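Local coordinates for protein putative esterase aq_1494 (Aquifex aeolicus, PDB 2EGR) that is probably a thioesterase of the hotdog-fold 4-hydroxybenzoyl-CoA thioesterase family, likely hydrolysing fatty acyl-CoA substrates, at residues 18-29 / 59-68. Numbering follows the deposited sequence.
Sequences GIVHHSNYFRYF and AYCEYKKPLF
Ala59 opens the contact by setting its CB against CE1 of Phe26 at 3.8 Å, where strand 59-63 crosses helix 22-29; the short axes come within 9.5 Å. Two residues on, Cys61 CB meets Phe26 CZ, while SG, carried toward Phe29 by a torsion that sets it anti to the backbone N (chi1 -165°), lies at the edge of the Phe29 ring and over one face of Tyr63; its sulfur-aromatic contact with Tyr25 is longer and oblique. Tyr63 has the largest buried area of the contact. Its CE1 comes 3.6 Å from Tyr25 CD2 over one face of that ring, and planes at 87° define a T-shaped pair with Tyr63 supplying the edge. Beyond the ring, Tyr63 OH donates to His22 O at 2.8 Å, from well above the carbonyl plane, and also touches Phe26 CE2. A leucine here would probably leave the Tyr25 face without its edge partner and His22 O without this hydroxyl donor. The loop that follows is joined through Tyr25 OH, which two waters grip: one links it to Lys65 O, the other to Val20 O and Leu67 N. Pro66 CB presses on Ile19 CG2 at 3.4 Å, tighter than usual for carbons. At Leu67 the backbones meet directly, Val20 N giving Leu67 O a 2.8 Å bond with an N-H...O angle of 155°, and Leu67 CD1 lies obliquely against the Tyr25 ring, nearest CE1. Phe68 finishes the contact with its ring edge at Gly18 O. Phe26 stacks on Phe26 of the second subunit, whose strand continues the sheet in an antiparallel ladder with 59-62. Ile19 lies beside Asp15, the predicted active-site residue, and the whole is characteristic of the hotdog fold, a long helix wrapped by a curved antiparallel sheet.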
loop_
_atom_site.group_PDB
_atom_site.type_symbol
_atom_site.label_atom_id
_atom_site.label_comp_id
_atom_site.label_asym_id
_atom_site.label_seq_id
_atom_site.Cartn_x
_atom_site.Cartn_y
_atom_site.Cartn_z
ATOM N N GLY A 18 2.248 15.576 -0.328
ATOM C CA GLY A 18 2.909 15.764 -1.654
ATOM C C GLY A 18 4.282 15.123 -1.734
ATOM O O GLY A 18 5.066 15.420 -2.652
ATOM N N ILE A 19 4.569 14.237 -0.787
ATOM C CA ILE A 19 5.841 13.517 -0.729
ATOM C C ILE A 19 5.633 12.021 -0.735
ATOM O O ILE A 19 4.537 11.540 -0.456
ATOM C CB ILE A 19 6.692 13.899 0.538
ATOM C CG1 ILE A 19 6.006 13.416 1.844
ATOM C CG2 ILE A 19 6.971 15.412 0.523
ATOM C CD1 ILE A 19 6.785 13.766 3.134
ATOM N N VAL A 20 6.697 11.274 -0.966
ATOM C CA VAL A 20 6.630 9.818 -0.772
ATOM C C VAL A 20 6.415 9.464 0.707
ATOM O O VAL A 20 7.178 9.891 1.591
ATOM C CB VAL A 20 7.863 9.108 -1.326
ATOM C CG1 VAL A 20 7.811 7.597 -1.027
ATOM C CG2 VAL A 20 7.908 9.347 -2.838
ATOM N N HIS A 21 5.371 8.658 0.969
ATOM C CA HIS A 21 5.082 8.295 2.345
ATOM C C HIS A 21 6.281 7.538 2.967
ATOM O O HIS A 21 6.876 6.662 2.321
ATOM C CB HIS A 21 3.810 7.432 2.436
ATOM C CG HIS A 21 3.394 7.155 3.849
ATOM N ND1 HIS A 21 2.608 8.024 4.593
ATOM C CD2 HIS A 21 3.676 6.113 4.661
ATOM C CE1 HIS A 21 2.435 7.520 5.806
ATOM N NE2 HIS A 21 3.067 6.362 5.871
ATOM N N HIS A 22 6.621 7.828 4.228
ATOM C CA HIS A 22 7.816 7.224 4.837
ATOM C C HIS A 22 7.866 5.683 4.803
ATOM O O HIS A 22 8.939 5.087 4.716
ATOM C CB HIS A 22 8.060 7.739 6.272
ATOM C CG HIS A 22 6.990 7.358 7.261
ATOM N ND1 HIS A 22 5.840 8.099 7.430
ATOM C CD2 HIS A 22 6.911 6.337 8.140
ATOM C CE1 HIS A 22 5.099 7.544 8.375
ATOM N NE2 HIS A 22 5.730 6.474 8.825
ATOM N N SER A 23 6.692 5.022 4.862
ATOM C CA SER A 23 6.647 3.601 4.905
ATOM C C SER A 23 7.079 2.991 3.561
ATOM O O SER A 23 7.456 1.854 3.529
ATOM C CB SER A 23 5.227 3.112 5.245
ATOM O OG SER A 23 4.327 3.408 4.181
ATOM N N ASN A 24 6.962 3.748 2.473
ATOM C CA ASN A 24 7.269 3.210 1.137
ATOM C C ASN A 24 8.776 3.090 0.931
ATOM O O ASN A 24 9.216 2.334 0.073
ATOM C CB ASN A 24 6.663 4.093 0.026
ATOM C CG ASN A 24 5.129 3.956 -0.059
ATOM O OD1 ASN A 24 4.404 4.898 -0.416
ATOM N ND2 ASN A 24 4.659 2.796 0.240
ATOM N N TYR A 25 9.561 3.845 1.694
ATOM C CA TYR A 25 11.038 3.695 1.600
ATOM C C TYR A 25 11.460 2.281 1.899
ATOM O O TYR A 25 12.323 1.743 1.207
ATOM C CB TYR A 25 11.783 4.727 2.479
ATOM C CG TYR A 25 11.726 6.137 1.976
ATOM C CD1 TYR A 25 12.891 6.750 1.455
ATOM C CD2 TYR A 25 10.533 6.891 2.019
ATOM C CE1 TYR A 25 12.862 8.056 0.999
ATOM C CE2 TYR A 25 10.477 8.243 1.547
ATOM C CZ TYR A 25 11.673 8.811 1.058
ATOM O OH TYR A 25 11.685 10.102 0.607
ATOM N N PHE A 26 10.804 1.617 2.876
ATOM C CA PHE A 26 11.110 0.226 3.171
ATOM C C PHE A 26 10.801 -0.685 1.994
ATOM O O PHE A 26 11.502 -1.662 1.777
ATOM C CB PHE A 26 10.439 -0.223 4.466
ATOM C CG PHE A 26 10.876 0.610 5.628
ATOM C CD1 PHE A 26 12.136 0.378 6.237
ATOM C CD2 PHE A 26 10.110 1.706 6.035
ATOM C CE1 PHE A 26 12.558 1.203 7.290
ATOM C CE2 PHE A 26 10.550 2.559 7.070
ATOM C CZ PHE A 26 11.775 2.288 7.701
ATOM N N ARG A 27 9.760 -0.340 1.239
ATOM C CA ARG A 27 9.413 -1.105 0.029
ATOM C C ARG A 27 10.476 -0.946 -1.054
ATOM O O ARG A 27 10.879 -1.953 -1.679
ATOM C CB ARG A 27 8.027 -0.699 -0.457
ATOM C CG ARG A 27 6.960 -1.010 0.624
ATOM C CD ARG A 27 5.532 -0.539 0.222
ATOM N NE ARG A 27 4.577 -0.968 1.282
ATOM C CZ ARG A 27 3.268 -1.151 1.091
ATOM N NH1 ARG A 27 2.728 -0.851 -0.105
ATOM N NH2 ARG A 27 2.495 -1.585 2.122
ATOM N N TYR A 28 10.947 0.289 -1.227
ATOM C CA TYR A 28 12.048 0.580 -2.138
ATOM C C TYR A 28 13.290 -0.209 -1.745
ATOM O O TYR A 28 13.925 -0.796 -2.616
ATOM C CB TYR A 28 12.397 2.057 -2.151
ATOM C CG TYR A 28 11.353 3.036 -2.652
ATOM C CD1 TYR A 28 10.328 2.645 -3.507
ATOM C CD2 TYR A 28 11.434 4.367 -2.272
ATOM C CE1 TYR A 28 9.403 3.598 -3.992
ATOM C CE2 TYR A 28 10.558 5.319 -2.726
ATOM C CZ TYR A 28 9.529 4.917 -3.596
ATOM O OH TYR A 28 8.663 5.881 -4.063
ATOM N N PHE A 29 13.621 -0.264 -0.445
ATOM C CA PHE A 29 14.781 -1.092 -0.002
ATOM C C PHE A 29 14.603 -2.559 -0.327
ATOM O O PHE A 29 15.557 -3.253 -0.681
ATOM C CB PHE A 29 15.056 -0.906 1.506
ATOM C CG PHE A 29 15.170 0.514 1.919
ATOM C CD1 PHE A 29 15.707 1.487 1.056
ATOM C CD2 PHE A 29 14.745 0.922 3.191
ATOM C CE1 PHE A 29 15.795 2.810 1.430
ATOM C CE2 PHE A 29 14.841 2.248 3.567
ATOM C CZ PHE A 29 15.363 3.203 2.707
ATOM N N ALA A 59 14.762 -2.623 11.273
ATOM C CA ALA A 59 14.931 -1.666 10.180
ATOM C C ALA A 59 14.909 -0.250 10.724
ATOM O O ALA A 59 14.154 0.058 11.679
ATOM C CB ALA A 59 13.811 -1.870 9.112
ATOM N N TYR A 60 15.687 0.621 10.093
ATOM C CA TYR A 60 15.854 1.980 10.501
ATOM C C TYR A 60 15.929 2.850 9.253
ATOM O O TYR A 60 16.591 2.486 8.260
ATOM C CB TYR A 60 17.170 2.142 11.298
ATOM C CG TYR A 60 17.518 3.582 11.567
ATOM C CD1 TYR A 60 16.863 4.302 12.585
ATOM C CD2 TYR A 60 18.453 4.255 10.786
ATOM C CE1 TYR A 60 17.173 5.644 12.827
ATOM C CE2 TYR A 60 18.772 5.588 11.029
ATOM C CZ TYR A 60 18.136 6.269 12.059
ATOM O OH TYR A 60 18.415 7.599 12.277
ATOM N N CYS A 61 15.248 3.988 9.284
ATOM C CA CYS A 61 15.387 4.976 8.219
ATOM C C CYS A 61 15.428 6.383 8.780
ATOM O O CYS A 61 14.641 6.726 9.680
ATOM C CB CYS A 61 14.288 4.852 7.136
ATOM S SG CYS A 61 14.680 5.753 5.606
ATOM N N GLU A 62 16.376 7.170 8.275
ATOM C CA GLU A 62 16.461 8.585 8.545
ATOM C C GLU A 62 16.189 9.392 7.290
ATOM O O GLU A 62 16.770 9.148 6.211
ATOM C CB GLU A 62 17.774 9.008 9.252
ATOM C CG GLU A 62 19.046 8.486 8.664
ATOM C CD GLU A 62 20.267 8.800 9.552
ATOM O OE1 GLU A 62 20.081 9.000 10.784
ATOM O OE2 GLU A 62 21.402 8.822 9.016
ATOM N N TYR A 63 15.307 10.364 7.446
ATOM C CA TYR A 63 14.729 11.112 6.348
ATOM C C TYR A 63 15.267 12.530 6.339
ATOM O O TYR A 63 15.016 13.326 7.255
ATOM C CB TYR A 63 13.186 11.102 6.426
ATOM C CG TYR A 63 12.565 9.711 6.460
ATOM C CD1 TYR A 63 12.103 9.108 5.286
ATOM C CD2 TYR A 63 12.445 9.008 7.661
ATOM C CE1 TYR A 63 11.536 7.813 5.313
ATOM C CE2 TYR A 63 11.914 7.718 7.710
ATOM C CZ TYR A 63 11.446 7.126 6.516
ATOM O OH TYR A 63 10.906 5.872 6.564
ATOM N N LYS A 64 16.025 12.861 5.302
ATOM C CA LYS A 64 16.690 14.163 5.249
ATOM C C LYS A 64 15.985 15.165 4.335
ATOM O O LYS A 64 15.794 16.314 4.708
ATOM C CB LYS A 64 18.176 14.001 4.856
ATOM C CG LYS A 64 18.896 12.895 5.609
ATOM C CD LYS A 64 20.260 12.547 4.947
ATOM C CE LYS A 64 21.027 11.501 5.776
ATOM N NZ LYS A 64 21.526 12.051 7.099
ATOM N N LYS A 65 15.611 14.734 3.128
ATOM C CA LYS A 65 14.880 15.547 2.183
ATOM C C LYS A 65 13.789 14.665 1.547
ATOM O O LYS A 65 13.999 13.482 1.372
ATOM C CB LYS A 65 15.814 16.076 1.083
ATOM C CG LYS A 65 16.988 16.993 1.576
ATOM C CD LYS A 65 16.490 18.422 1.848
ATOM C CE LYS A 65 17.544 19.306 2.554
ATOM N NZ LYS A 65 17.320 20.770 2.243
ATOM N N PRO A 66 12.662 15.253 1.155
ATOM C CA PRO A 66 11.585 14.414 0.604
ATOM C C PRO A 66 11.844 13.967 -0.833
ATOM O O PRO A 66 12.670 14.556 -1.517
ATOM C CB PRO A 66 10.380 15.348 0.625
ATOM C CG PRO A 66 10.976 16.696 0.403
ATOM C CD PRO A 66 12.258 16.668 1.225
ATOM N N LEU A 67 11.094 12.951 -1.266
ATOM C CA LEU A 67 10.987 12.576 -2.665
ATOM C C LEU A 67 9.567 12.944 -3.123
ATOM O O LEU A 67 8.601 12.808 -2.348
ATOM C CB LEU A 67 11.260 11.084 -2.835
ATOM C CG LEU A 67 12.705 10.555 -2.686
ATOM C CD1 LEU A 67 12.647 9.045 -2.692
ATOM C CD2 LEU A 67 13.577 11.081 -3.816
ATOM N N PHE A 68 9.465 13.411 -4.366
ATOM C CA PHE A 68 8.225 13.887 -4.951
ATOM C C PHE A 68 7.813 12.943 -6.063
ATOM O O PHE A 68 8.632 12.183 -6.564
ATOM C CB PHE A 68 8.419 15.297 -5.547
ATOM C CG PHE A 68 8.938 16.307 -4.555
ATOM C CD1 PHE A 68 8.281 16.532 -3.368
ATOM C CD2 PHE A 68 10.104 17.036 -4.828
ATOM C CE1 PHE A 68 8.778 17.481 -2.409
ATOM C CE2 PHE A 68 10.598 17.981 -3.904
ATOM C CZ PHE A 68 9.932 18.200 -2.701
HETATM O O HOH W 1 9.432 11.428 0.970
HETATM O O HOH W 2 13.128 11.375 2.772
#